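Local coordinates for protein acetylserotonin O-methyltransferase (Homo sapiens, PDB 4A6D) that catalyses the last step of melatonin synthesis, transferring a methyl group from S-adenosyl-L-methionine to the hydroxyl of N-acetylserotonin, and works as a homodimer, at residues 279-284 against 339-344; 286-291 against 313-318; 44-49 against 59-64; 32-37 against 92-97; 175-180 against 199-204. All coordinates share one frame; numbering follows the deposited sequence.

Contact 1: residues 279-284 against 339-344; sequences ILVIES and DAILAR
V281 and I341 face each other across an antiparallel ladder in the Rossmann-like sheet of the class I methyltransferase fold, where strand 339-344 runs against 278-283 in the reversed direction characteristic of these enzymes. Their CB atoms abut at 4.0 Å in a hydrogen-bonded pair, and the backbone bond from V281 N to I341 O is short, 2.7 Å. On the same face the CG2 branch of I279 rests against the methyl of A343, with 3.9 Å between I279 CG2 and A343 CB; the small alanine is the hollow and the isoleucine branch the bump. I279 CG1, anti to the backbone N (chi1 -176°), carries the rest of that side chain off toward L321 and helix 259-272. On the other face the bumps are leucine methyls, and what they meet is mainly backbone. L280 CD1 settles over the backbone of I341, 3.4 Å from I341 O, and also reaches the methyl of A340. L342 answers in kind, its CD1 lying over the peptide of I279. Toward the end of the ladder E283 OE2 accepts from the backbone N of H255, the residue inferred to be the proton donor/acceptor. D339 N reaches E283 O at 2.8 Å, the donor standing 43° above the carbonyl plane.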
# COMPACT_ATOMS: atom_id res chain seq x y z
N ILE A 279 6.43 -28.64 23.22
CA ILE A 279 5.92 -28.05 21.99
C ILE A 279 6.27 -26.57 22.03
O ILE A 279 5.92 -25.88 22.99
CB ILE A 279 4.43 -28.35 21.71
CG1 ILE A 279 4.01 -27.76 20.33
CG2 ILE A 279 3.51 -27.89 22.87
CD1 ILE A 279 2.85 -28.24 19.80
N LEU A 280 7.05 -26.11 21.04
CA LEU A 280 7.48 -24.74 20.92
C LEU A 280 6.73 -24.12 19.78
O LEU A 280 6.95 -24.49 18.63
CB LEU A 280 9.01 -24.61 20.72
CG LEU A 280 9.54 -23.15 20.62
CD1 LEU A 280 9.37 -22.40 21.94
CD2 LEU A 280 10.98 -23.11 20.20
N VAL A 281 5.80 -23.22 20.11
CA VAL A 281 4.94 -22.51 19.16
C VAL A 281 5.53 -21.13 18.96
O VAL A 281 5.77 -20.42 19.94
CB VAL A 281 3.45 -22.48 19.62
CG1 VAL A 281 2.61 -21.55 18.72
CG2 VAL A 281 2.86 -23.90 19.67
N ILE A 282 5.85 -20.79 17.70
CA ILE A 282 6.46 -19.50 17.37
C ILE A 282 5.52 -18.76 16.46
O ILE A 282 5.33 -19.14 15.32
CB ILE A 282 7.89 -19.61 16.78
CG1 ILE A 282 8.84 -20.23 17.82
CG2 ILE A 282 8.39 -18.20 16.31
CD1 ILE A 282 10.07 -20.77 17.27
N GLU A 283 4.88 -17.72 17.02
CA GLU A 283 3.89 -16.90 16.33
C GLU A 283 3.95 -15.45 16.86
O GLU A 283 4.54 -15.20 17.92
CB GLU A 283 2.46 -17.47 16.53
CG GLU A 283 2.17 -18.87 15.98
CD GLU A 283 1.98 -19.01 14.48
OE1 GLU A 283 2.49 -18.15 13.74
OE2 GLU A 283 1.40 -20.04 14.05
N SER A 284 3.35 -14.51 16.11
CA SER A 284 3.23 -13.11 16.51
C SER A 284 1.98 -13.04 17.37
O SER A 284 0.85 -13.22 16.89
CB SER A 284 3.08 -12.20 15.28
OG SER A 284 3.43 -10.88 15.67
N ASP A 339 7.03 -14.15 18.66
CA ASP A 339 7.14 -14.50 20.08
C ASP A 339 7.26 -16.01 20.22
O ASP A 339 7.15 -16.74 19.22
CB ASP A 339 5.95 -13.93 20.87
CG ASP A 339 5.76 -12.43 20.69
OD1 ASP A 339 6.63 -11.65 21.17
OD2 ASP A 339 4.72 -12.03 20.10
N ALA A 340 7.47 -16.48 21.43
CA ALA A 340 7.61 -17.94 21.67
C ALA A 340 6.67 -18.40 22.76
O ALA A 340 6.53 -17.73 23.78
CB ALA A 340 9.04 -18.26 22.07
N ILE A 341 6.04 -19.55 22.54
CA ILE A 341 5.19 -20.27 23.50
C ILE A 341 5.79 -21.66 23.67
O ILE A 341 6.05 -22.34 22.67
CB ILE A 341 3.73 -20.43 23.01
CG1 ILE A 341 2.99 -19.10 23.02
CG2 ILE A 341 2.97 -21.52 23.83
CD1 ILE A 341 1.86 -19.10 22.16
N LEU A 342 5.93 -22.10 24.94
CA LEU A 342 6.35 -23.44 25.28
C LEU A 342 5.38 -24.08 26.27
O LEU A 342 5.06 -23.48 27.30
CB LEU A 342 7.77 -23.44 25.86
CG LEU A 342 8.32 -24.77 26.34
CD1 LEU A 342 8.67 -25.65 25.16
CD2 LEU A 342 9.56 -24.57 27.21
N ALA A 343 4.90 -25.29 25.94
CA ALA A 343 4.06 -26.13 26.80
C ALA A 343 4.66 -27.54 26.86
O ALA A 343 5.45 -27.93 25.99
CB ALA A 343 2.63 -26.16 26.29
N ARG A 344 4.31 -28.30 27.89
CA ARG A 344 4.90 -29.61 28.08
C ARG A 344 3.87 -30.70 28.22
O ARG A 344 2.71 -30.40 28.49
CB ARG A 344 5.78 -29.60 29.35
CG ARG A 344 6.66 -28.35 29.52
CD ARG A 344 7.80 -28.32 28.52
NE ARG A 344 8.71 -29.44 28.75
CZ ARG A 344 9.80 -29.37 29.49
NH1 ARG A 344 10.18 -28.21 30.03
NH2 ARG A 344 10.55 -30.45 29.68

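Contact 2: residues 286-291 against 313-318; sequences LDEDRR and TPTHYH. With SO4 (sulfate ion), chain E.
E288 folds its carboxylate over the first turn of helix 314-324, where it overlaps T315 and the ring of P314. Its chain is bent at chi2 (-64°), which swings the acid back from the exposed turn to the helix start. OE2 is gripped twice by one residue: T315 N gives a 3.0 Å bond to E288 OE2 on its syn lone pair, and T315 OG1 stands 2.7 Å from the same E288 OE2, well above the carboxylate plane. P314 CD packs against that oxygen too. The other oxygen, OE1, receives a weak bond from T313 OG1. Placed at the amino end of helix 314-324, the E288 carboxylate is probably also steadied by the helix dipole. T313 is the N-cap, its OG1 accepting from H316 N at 3.2 Å, while its methyl CG2 turns the other way and wedges between D287 O and the CG of R290, 3.7 Å from R290 CG. This hollow belongs to the type I turn D287-R290, closed by R290 N on D287 O. H318 NE2 donates to O4 of a sulfate, probably from the crystallisation liquor, at 3.3 Å, in the plane of the ring. R290 forms a salt bridge with E61, and R291 with D65, of the second subunit. The contact thus pins the loop between strand 278-283 and helix 294-305 to the start of helix 314-324, whose Y317 packs on V281 and E283 of the sheet.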
# COMPACT_ATOMS: atom_id res chain seq x y z
N LEU A 286 -1.07 -11.71 19.55
CA LEU A 286 -2.01 -10.59 19.57
C LEU A 286 -2.19 -10.15 21.01
O LEU A 286 -2.24 -11.00 21.90
CB LEU A 286 -3.37 -11.03 19.01
CG LEU A 286 -3.72 -10.66 17.59
CD1 LEU A 286 -5.12 -11.06 17.31
CD2 LEU A 286 -3.60 -9.15 17.33
N ASP A 287 -2.34 -8.83 21.26
CA ASP A 287 -2.60 -8.37 22.65
C ASP A 287 -3.93 -9.04 23.06
O ASP A 287 -4.78 -9.28 22.19
CB ASP A 287 -2.79 -6.82 22.72
CG ASP A 287 -1.58 -5.92 22.44
OD1 ASP A 287 -0.45 -6.42 22.45
OD2 ASP A 287 -1.80 -4.68 22.19
N GLU A 288 -4.15 -9.30 24.35
CA GLU A 288 -5.40 -9.89 24.83
C GLU A 288 -6.72 -9.24 24.37
O GLU A 288 -7.71 -9.95 24.20
CB GLU A 288 -5.37 -10.09 26.33
CG GLU A 288 -4.52 -11.28 26.78
CD GLU A 288 -4.95 -12.66 26.34
OE1 GLU A 288 -6.13 -12.83 25.95
OE2 GLU A 288 -4.11 -13.58 26.41
N ASP A 289 -6.74 -7.91 24.17
CA ASP A 289 -7.92 -7.19 23.69
C ASP A 289 -8.10 -7.28 22.16
O ASP A 289 -9.08 -6.76 21.62
CB ASP A 289 -7.96 -5.72 24.19
CG ASP A 289 -6.82 -4.77 23.84
OD1 ASP A 289 -6.08 -5.04 22.87
OD2 ASP A 289 -6.71 -3.71 24.50
N ARG A 290 -7.15 -7.99 21.47
CA ARG A 290 -7.08 -8.18 20.02
C ARG A 290 -6.89 -6.85 19.27
O ARG A 290 -6.92 -6.81 18.04
CB ARG A 290 -8.25 -9.03 19.46
CG ARG A 290 -8.40 -10.39 20.15
CD ARG A 290 -9.31 -11.35 19.41
NE ARG A 290 -10.70 -10.92 19.45
CZ ARG A 290 -11.57 -11.25 20.40
NH1 ARG A 290 -11.18 -12.03 21.41
NH2 ARG A 290 -12.82 -10.81 20.36
N ARG A 291 -6.62 -5.78 20.02
CA ARG A 291 -6.44 -4.44 19.47
C ARG A 291 -5.00 -3.97 19.27
O ARG A 291 -4.74 -2.79 19.16
CB ARG A 291 -7.31 -3.43 20.22
CG ARG A 291 -8.10 -2.55 19.23
CD ARG A 291 -9.31 -1.90 19.85
NE ARG A 291 -10.33 -2.88 20.24
CZ ARG A 291 -10.54 -3.31 21.48
NH1 ARG A 291 -9.80 -2.86 22.48
NH2 ARG A 291 -11.50 -4.19 21.73
N THR A 313 -4.30 -14.60 20.46
CA THR A 313 -3.85 -14.11 21.77
C THR A 313 -3.21 -15.25 22.57
O THR A 313 -3.55 -16.43 22.34
CB THR A 313 -5.03 -13.51 22.60
OG1 THR A 313 -5.92 -14.55 23.00
CG2 THR A 313 -5.77 -12.35 21.87
N PRO A 314 -2.35 -14.91 23.58
CA PRO A 314 -1.77 -15.97 24.43
C PRO A 314 -2.80 -16.94 25.03
O PRO A 314 -2.58 -18.17 25.04
CB PRO A 314 -1.06 -15.16 25.50
CG PRO A 314 -0.66 -13.92 24.83
CD PRO A 314 -1.85 -13.58 23.99
N THR A 315 -3.93 -16.39 25.51
CA THR A 315 -5.03 -17.16 26.09
C THR A 315 -5.61 -18.15 25.05
O THR A 315 -5.92 -19.29 25.39
CB THR A 315 -6.07 -16.17 26.64
OG1 THR A 315 -5.51 -15.50 27.78
CG2 THR A 315 -7.35 -16.82 27.05
N HIS A 316 -5.76 -17.69 23.77
CA HIS A 316 -6.28 -18.51 22.69
C HIS A 316 -5.36 -19.70 22.41
O HIS A 316 -5.85 -20.83 22.33
CB HIS A 316 -6.52 -17.66 21.44
CG HIS A 316 -7.40 -18.31 20.39
ND1 HIS A 316 -7.90 -17.57 19.34
CD2 HIS A 316 -7.82 -19.60 20.28
CE1 HIS A 316 -8.62 -18.42 18.62
NE2 HIS A 316 -8.59 -19.65 19.15
N TYR A 317 -4.03 -19.46 22.35
CA TYR A 317 -3.03 -20.52 22.17
C TYR A 317 -3.03 -21.45 23.37
O TYR A 317 -2.89 -22.65 23.19
CB TYR A 317 -1.62 -19.97 21.94
CG TYR A 317 -1.40 -19.43 20.53
CD1 TYR A 317 -1.35 -20.29 19.44
CD2 TYR A 317 -1.22 -18.07 20.30
CE1 TYR A 317 -1.10 -19.81 18.15
CE2 TYR A 317 -0.97 -17.57 19.02
CZ TYR A 317 -0.91 -18.45 17.95
OH TYR A 317 -0.69 -17.98 16.68
N HIS A 318 -3.33 -20.90 24.57
CA HIS A 318 -3.45 -21.67 25.80
C HIS A 318 -4.65 -22.60 25.74
O HIS A 318 -4.46 -23.76 26.07
CB HIS A 318 -3.53 -20.74 27.05
CG HIS A 318 -3.29 -21.45 28.35
ND1 HIS A 318 -3.22 -20.75 29.55
CD2 HIS A 318 -3.07 -22.76 28.60
CE1 HIS A 318 -2.98 -21.66 30.49
NE2 HIS A 318 -2.88 -22.88 29.97
S SO4 E . -1.42 -25.15 32.51
O1 SO4 E . -1.38 -23.91 33.31
O2 SO4 E . -0.56 -24.95 31.35
O3 SO4 E . -0.97 -26.33 33.29
O4 SO4 E . -2.80 -25.38 32.05

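Contact 3: residues 44-49 against 59-64; sequences LDVAAV and GTELLL
V49 can be followed outward from helix 46-53 into the face of helix 57-69. Its CB already touches two partners, T60 CG2 at 3.9 Å and L64 CD1 at 4.0 Å. From there the branches part. CG1, anti to the backbone N (chi1 176°), presses on the threonine methyl, with V49 CG1 and T60 CG2 3.6 Å apart, and also reaches L64 CD2. CG2 meets L64 CD1 instead, so valine and leucine reach toward each other tip to tip. Both helices belong to the amino-terminal dimerisation domain, a helical unit of the winged-helix (helix-turn-helix) type. One turn earlier V46 lays both methyls along one side of the E61 stem: its CG1 leans on E61 CB, and V46 CG2 lies 3.8 Å from E61 CG. With chi1 at -166° and the chain extended beyond CG, the glutamate runs past the valine and carries its carboxylate out to R290 of the second subunit. T60 shows the same division of labour, its methyl facing V49 while OG1 bonds to S56 O. D45 caps helix 46-53, accepting from A48 N at D45 OD1 across 2.9 Å. Y84 of strand 81-86 packs on both V46 and L64.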
# COMPACT_ATOMS: atom_id res chain seq x y z
N LEU A 44 26.44 5.79 -7.78
CA LEU A 44 26.03 5.83 -9.20
C LEU A 44 24.99 6.91 -9.53
O LEU A 44 24.09 7.15 -8.72
CB LEU A 44 25.42 4.48 -9.62
CG LEU A 44 26.24 3.20 -9.51
CD1 LEU A 44 25.37 2.01 -9.82
CD2 LEU A 44 27.43 3.23 -10.45
N ASP A 45 25.07 7.48 -10.75
CA ASP A 45 24.07 8.46 -11.23
C ASP A 45 22.86 7.72 -11.85
O ASP A 45 22.92 6.49 -12.00
CB ASP A 45 24.68 9.49 -12.22
CG ASP A 45 25.36 8.94 -13.47
OD1 ASP A 45 24.88 7.92 -14.02
OD2 ASP A 45 26.33 9.57 -13.94
N VAL A 46 21.78 8.46 -12.21
CA VAL A 46 20.53 7.95 -12.81
C VAL A 46 20.81 7.07 -14.05
O VAL A 46 20.34 5.93 -14.10
CB VAL A 46 19.49 9.09 -13.12
CG1 VAL A 46 18.25 8.56 -13.84
CG2 VAL A 46 19.09 9.83 -11.85
N ALA A 47 21.59 7.59 -15.01
CA ALA A 47 21.94 6.90 -16.25
C ALA A 47 22.70 5.59 -16.02
O ALA A 47 22.52 4.67 -16.81
CB ALA A 47 22.74 7.82 -17.16
N ALA A 48 23.51 5.51 -14.95
CA ALA A 48 24.26 4.29 -14.60
C ALA A 48 23.35 3.25 -13.93
O ALA A 48 23.56 2.04 -14.11
CB ALA A 48 25.45 4.62 -13.71
N VAL A 49 22.35 3.72 -13.15
CA VAL A 49 21.37 2.85 -12.48
C VAL A 49 20.42 2.32 -13.56
O VAL A 49 20.33 1.11 -13.72
CB VAL A 49 20.62 3.53 -11.30
CG1 VAL A 49 19.56 2.61 -10.71
CG2 VAL A 49 21.59 3.97 -10.21
N GLY A 59 11.64 6.87 -15.25
CA GLY A 59 11.21 5.89 -14.26
C GLY A 59 12.21 5.64 -13.16
O GLY A 59 11.84 5.64 -11.98
N THR A 60 13.50 5.46 -13.53
CA THR A 60 14.60 5.22 -12.59
C THR A 60 14.77 6.41 -11.65
O THR A 60 14.84 6.19 -10.45
CB THR A 60 15.89 4.87 -13.34
OG1 THR A 60 15.66 3.73 -14.16
CG2 THR A 60 17.05 4.59 -12.42
N GLU A 61 14.81 7.66 -12.20
CA GLU A 61 14.98 8.87 -11.41
C GLU A 61 13.86 9.04 -10.41
O GLU A 61 14.12 9.32 -9.25
CB GLU A 61 15.12 10.11 -12.29
CG GLU A 61 15.64 11.31 -11.51
CD GLU A 61 15.35 12.70 -12.06
OE1 GLU A 61 14.21 12.95 -12.51
OE2 GLU A 61 16.25 13.56 -11.94
N LEU A 62 12.61 8.81 -10.85
CA LEU A 62 11.46 8.89 -9.96
C LEU A 62 11.64 7.91 -8.83
O LEU A 62 11.58 8.31 -7.67
CB LEU A 62 10.15 8.62 -10.71
CG LEU A 62 9.61 9.77 -11.58
CD1 LEU A 62 8.38 9.33 -12.37
CD2 LEU A 62 9.26 10.97 -10.73
N LEU A 63 11.99 6.67 -9.16
CA LEU A 63 12.21 5.58 -8.21
C LEU A 63 13.33 5.90 -7.21
O LEU A 63 13.11 5.74 -6.01
CB LEU A 63 12.48 4.27 -8.98
CG LEU A 63 12.29 2.96 -8.23
CD1 LEU A 63 10.84 2.49 -8.32
CD2 LEU A 63 13.19 1.89 -8.79
N LEU A 64 14.51 6.33 -7.70
CA LEU A 64 15.66 6.67 -6.85
C LEU A 64 15.34 7.86 -5.95
O LEU A 64 15.63 7.81 -4.75
CB LEU A 64 16.91 7.00 -7.71
CG LEU A 64 17.56 5.86 -8.52
CD1 LEU A 64 18.54 6.43 -9.53
CD2 LEU A 64 18.27 4.83 -7.61

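Contact 4: residues 32-37 against 92-97; sequences GVFDLL and DYLTTV
D35 and T96 make the polar half of this contact, a two-pronged grip on one carboxylate. With D35 CG set beside its own backbone N (chi1 -75°), the carboxylate is carried across to T96. T96 N donates to D35 OD1 at 2.7 Å in an almost straight bond (174°), and T96 OG1 gives a second 2.7 Å bond to D35 OD2. Both oxygens accept on their syn lone pairs, so the two bonds hold the carboxylate against rotation. With an alanine here, T96 N and OG1 would probably be left without their shared acceptor, and the chain after helix 88-94 would be freer to move. The apolar half is F34 against L94. The two side chains lie alongside, pointing the same way, and L94 CD1 makes a CH-pi contact over a face of the ring, 3.9 Å from the centroid of F34 and offset toward the rim. L94 CB touches the ring margin at F34 CD2, 3.6 Å away. Between the halves, T95 turns its methyl CG2 to the backbone of F34, 3.7 Å from F34 O, while T95 OG1 bonds back to S91 O. Within the dimerisation domain, the start of helix 33-39 is joined in this way to the last part of helix 88-94 and the residues after it, with A28 of helix 7-31 packing on F34, L25 and C29 on L94.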
# COMPACT_ATOMS: atom_id res chain seq x y z
N GLY A 32 16.54 -4.72 -8.61
CA GLY A 32 17.88 -4.96 -8.07
C GLY A 32 18.73 -3.72 -7.85
O GLY A 32 19.96 -3.83 -7.83
N VAL A 33 18.08 -2.55 -7.66
CA VAL A 33 18.71 -1.24 -7.42
C VAL A 33 19.80 -1.30 -6.33
O VAL A 33 20.93 -0.87 -6.57
CB VAL A 33 17.65 -0.14 -7.12
CG1 VAL A 33 18.29 1.16 -6.63
CG2 VAL A 33 16.76 0.11 -8.33
N PHE A 34 19.44 -1.86 -5.17
CA PHE A 34 20.31 -1.99 -3.99
C PHE A 34 21.52 -2.90 -4.23
O PHE A 34 22.61 -2.55 -3.78
CB PHE A 34 19.50 -2.41 -2.76
CG PHE A 34 18.25 -1.56 -2.57
CD1 PHE A 34 18.35 -0.20 -2.28
CD2 PHE A 34 16.99 -2.11 -2.73
CE1 PHE A 34 17.21 0.59 -2.15
CE2 PHE A 34 15.84 -1.33 -2.58
CZ PHE A 34 15.96 0.02 -2.30
N ASP A 35 21.33 -4.02 -4.98
CA ASP A 35 22.42 -4.95 -5.33
C ASP A 35 23.44 -4.26 -6.24
O ASP A 35 24.64 -4.33 -5.96
CB ASP A 35 21.87 -6.23 -5.99
CG ASP A 35 21.21 -7.21 -5.03
OD1 ASP A 35 21.71 -7.38 -3.90
OD2 ASP A 35 20.23 -7.86 -5.45
N LEU A 36 22.96 -3.59 -7.31
CA LEU A 36 23.77 -2.85 -8.28
C LEU A 36 24.61 -1.76 -7.58
O LEU A 36 25.77 -1.57 -7.95
CB LEU A 36 22.86 -2.20 -9.34
CG LEU A 36 23.56 -1.52 -10.52
CD1 LEU A 36 23.96 -2.54 -11.57
CD2 LEU A 36 22.66 -0.48 -11.14
N LEU A 37 24.00 -1.06 -6.59
CA LEU A 37 24.65 -0.01 -5.80
C LEU A 37 25.71 -0.57 -4.86
O LEU A 37 26.70 0.11 -4.60
CB LEU A 37 23.64 0.85 -5.02
CG LEU A 37 22.81 1.87 -5.82
CD1 LEU A 37 21.67 2.40 -5.00
CD2 LEU A 37 23.67 3.02 -6.31
N ASP A 92 21.97 -3.58 4.90
CA ASP A 92 21.62 -4.66 5.82
C ASP A 92 20.38 -5.45 5.44
O ASP A 92 20.36 -6.66 5.68
CB ASP A 92 21.47 -4.12 7.26
CG ASP A 92 22.67 -3.37 7.85
OD1 ASP A 92 23.80 -3.56 7.35
OD2 ASP A 92 22.46 -2.58 8.80
N TYR A 93 19.33 -4.80 4.91
CA TYR A 93 18.08 -5.53 4.65
C TYR A 93 17.65 -5.68 3.23
O TYR A 93 16.67 -6.38 2.97
CB TYR A 93 16.92 -4.93 5.47
CG TYR A 93 17.19 -4.81 6.95
CD1 TYR A 93 17.28 -5.95 7.76
CD2 TYR A 93 17.33 -3.57 7.56
CE1 TYR A 93 17.56 -5.85 9.13
CE2 TYR A 93 17.60 -3.45 8.93
CZ TYR A 93 17.71 -4.60 9.71
OH TYR A 93 17.96 -4.49 11.05
N LEU A 94 18.32 -4.99 2.30
CA LEU A 94 17.91 -4.95 0.90
C LEU A 94 18.95 -5.41 -0.13
O LEU A 94 18.67 -5.36 -1.32
CB LEU A 94 17.35 -3.53 0.56
CG LEU A 94 16.22 -3.00 1.46
CD1 LEU A 94 15.88 -1.55 1.14
CD2 LEU A 94 14.97 -3.83 1.31
N THR A 95 20.14 -5.86 0.32
CA THR A 95 21.17 -6.43 -0.57
C THR A 95 21.16 -7.95 -0.41
O THR A 95 21.01 -8.45 0.71
CB THR A 95 22.57 -5.80 -0.37
OG1 THR A 95 23.14 -6.22 0.86
CG2 THR A 95 22.57 -4.26 -0.51
N THR A 96 21.26 -8.68 -1.53
CA THR A 96 21.24 -10.14 -1.60
C THR A 96 22.35 -10.80 -0.74
O THR A 96 22.08 -11.82 -0.08
CB THR A 96 21.17 -10.60 -3.07
OG1 THR A 96 20.07 -9.93 -3.69
CG2 THR A 96 20.98 -12.09 -3.22
N VAL A 97 23.55 -10.21 -0.70
CA VAL A 97 24.69 -10.72 0.08
C VAL A 97 24.50 -10.62 1.60
O VAL A 97 25.06 -11.45 2.32
CB VAL A 97 26.09 -10.18 -0.34
CG1 VAL A 97 26.50 -10.71 -1.71
CG2 VAL A 97 26.15 -8.65 -0.29

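Contact 5: residues 175-180 against 199-204; sequences FDLSVF and SLYPGC
Y201 holds its CG anti to the carbonyl carbon (chi1 -59°), which sends the ring from the end of helix 192-200 across the loop 175-180 and over L177 CB. That CB lies over one face, 4.0 Å from the centroid of Y201 and displaced toward the hydroxyl end, a CH-pi contact. At the tip, L177 N points straight at Y201 OH, but at 3.4 Å the bond is weak; the hydroxyl also bonds to L172 O of helix 164-173. D176 OD1 stands near the plane of the ring at its edge, 4.1 Å from Y201 CE1. That oxygen is busy within its own loop: S178 OG lies 2.7 Å from D176 OD1, and S178 N donates to it as well, an Asx turn that shapes the backbone under the tyrosine. S178 CB packs on the ring at Y201 CD1, 3.9 Å away. A leucine in place of Y201 would probably leave L172 O without its hydroxyl partner and open a gap over L177 CB. Nearby, C204 SG approaches F180 O at 3.3 Å. The contact ties together the connections leading into parallel strands 182-186 and 205-210 of the Rossmann-like methyltransferase sheet.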
# COMPACT_ATOMS: atom_id res chain seq x y z
N PHE A 175 13.34 -19.60 25.85
CA PHE A 175 13.36 -20.73 26.77
C PHE A 175 14.64 -21.53 26.50
O PHE A 175 15.12 -21.55 25.36
CB PHE A 175 12.13 -21.65 26.57
CG PHE A 175 10.79 -20.97 26.72
CD1 PHE A 175 10.22 -20.78 27.99
CD2 PHE A 175 10.09 -20.51 25.61
CE1 PHE A 175 8.99 -20.12 28.13
CE2 PHE A 175 8.86 -19.85 25.75
CZ PHE A 175 8.30 -19.68 27.00
N ASP A 176 15.17 -22.19 27.52
CA ASP A 176 16.37 -23.02 27.43
C ASP A 176 15.97 -24.39 26.89
O ASP A 176 15.42 -25.24 27.60
CB ASP A 176 17.08 -23.10 28.79
CG ASP A 176 18.19 -24.13 28.89
OD1 ASP A 176 18.77 -24.50 27.84
OD2 ASP A 176 18.50 -24.56 30.03
N LEU A 177 16.25 -24.57 25.60
CA LEU A 177 15.90 -25.76 24.83
C LEU A 177 16.98 -26.83 24.86
O LEU A 177 16.78 -27.90 24.27
CB LEU A 177 15.56 -25.37 23.38
CG LEU A 177 14.60 -24.21 23.08
CD1 LEU A 177 14.33 -24.14 21.60
CD2 LEU A 177 13.26 -24.38 23.78
N SER A 178 18.09 -26.60 25.58
CA SER A 178 19.19 -27.57 25.71
C SER A 178 18.69 -28.85 26.40
O SER A 178 19.29 -29.91 26.27
CB SER A 178 20.34 -26.96 26.50
OG SER A 178 20.05 -26.90 27.89
N VAL A 179 17.55 -28.72 27.10
CA VAL A 179 16.78 -29.71 27.85
C VAL A 179 16.13 -30.78 26.92
O VAL A 179 15.73 -31.85 27.38
CB VAL A 179 15.76 -28.86 28.67
CG1 VAL A 179 14.30 -29.13 28.35
CG2 VAL A 179 16.03 -28.90 30.15
N PHE A 180 16.02 -30.46 25.60
CA PHE A 180 15.42 -31.29 24.56
C PHE A 180 16.51 -31.68 23.57
O PHE A 180 16.71 -30.98 22.58
CB PHE A 180 14.32 -30.49 23.84
CG PHE A 180 13.29 -29.85 24.74
CD1 PHE A 180 12.34 -30.63 25.40
CD2 PHE A 180 13.22 -28.47 24.86
CE1 PHE A 180 11.36 -30.03 26.20
CE2 PHE A 180 12.24 -27.87 25.68
CZ PHE A 180 11.33 -28.65 26.34
N SER A 199 23.19 -24.13 15.79
CA SER A 199 24.37 -23.34 16.15
C SER A 199 24.21 -22.85 17.59
O SER A 199 25.18 -22.83 18.35
CB SER A 199 24.56 -22.17 15.19
OG SER A 199 23.44 -21.30 15.20
N LEU A 200 22.96 -22.52 17.97
CA LEU A 200 22.59 -22.08 19.31
C LEU A 200 22.69 -23.21 20.32
O LEU A 200 23.17 -22.98 21.44
CB LEU A 200 21.17 -21.50 19.31
CG LEU A 200 21.01 -20.07 18.87
CD1 LEU A 200 19.56 -19.73 18.69
CD2 LEU A 200 21.63 -19.13 19.89
N TYR A 201 22.28 -24.44 19.93
CA TYR A 201 22.32 -25.63 20.80
C TYR A 201 23.24 -26.73 20.22
O TYR A 201 22.78 -27.65 19.54
CB TYR A 201 20.90 -26.13 21.12
CG TYR A 201 20.04 -25.10 21.82
CD1 TYR A 201 20.11 -24.92 23.20
CD2 TYR A 201 19.21 -24.24 21.09
CE1 TYR A 201 19.35 -23.94 23.85
CE2 TYR A 201 18.42 -23.28 21.73
CZ TYR A 201 18.50 -23.13 23.11
OH TYR A 201 17.73 -22.20 23.75
N PRO A 202 24.56 -26.63 20.51
CA PRO A 202 25.51 -27.62 19.96
C PRO A 202 25.28 -29.08 20.32
O PRO A 202 25.72 -29.97 19.58
CB PRO A 202 26.86 -27.13 20.49
CG PRO A 202 26.66 -25.69 20.78
CD PRO A 202 25.26 -25.59 21.28
N GLY A 203 24.64 -29.33 21.46
CA GLY A 203 24.38 -30.70 21.91
C GLY A 203 23.26 -31.37 21.13
O GLY A 203 23.35 -32.56 20.80
N CYS A 204 22.22 -30.58 20.81
CA CYS A 204 21.00 -30.96 20.12
C CYS A 204 21.15 -31.43 18.66
O CYS A 204 22.16 -31.17 18.01
CB CYS A 204 19.95 -29.85 20.25
SG CYS A 204 19.57 -29.40 21.97

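How the contacts relate
The five contacts fall into two domains, the methyltransferase domain and the dimerisation domain. Contacts 1, 2 and 5 lie in the methyltransferase domain. Contact 1 touches both others: Y317 of contact 2 packs on one face of its strands, with 3.6 Å from I341 CD1 to Y317 CB, while F175 and L177 of contact 5 press on the other, L342 CB lying 3.7 Å from F175 CD2. I282 is about 7 Å, side chain to ligand, from bound S-adenosylmethionine. Contacts 3 and 4 share the dimerisation domain and meet at L64 and V33; contact 3 centres about 45 Å from contact 1. The dimer brings the two domains together: R290 of contact 2 meets E61 of the other subunit's contact 3.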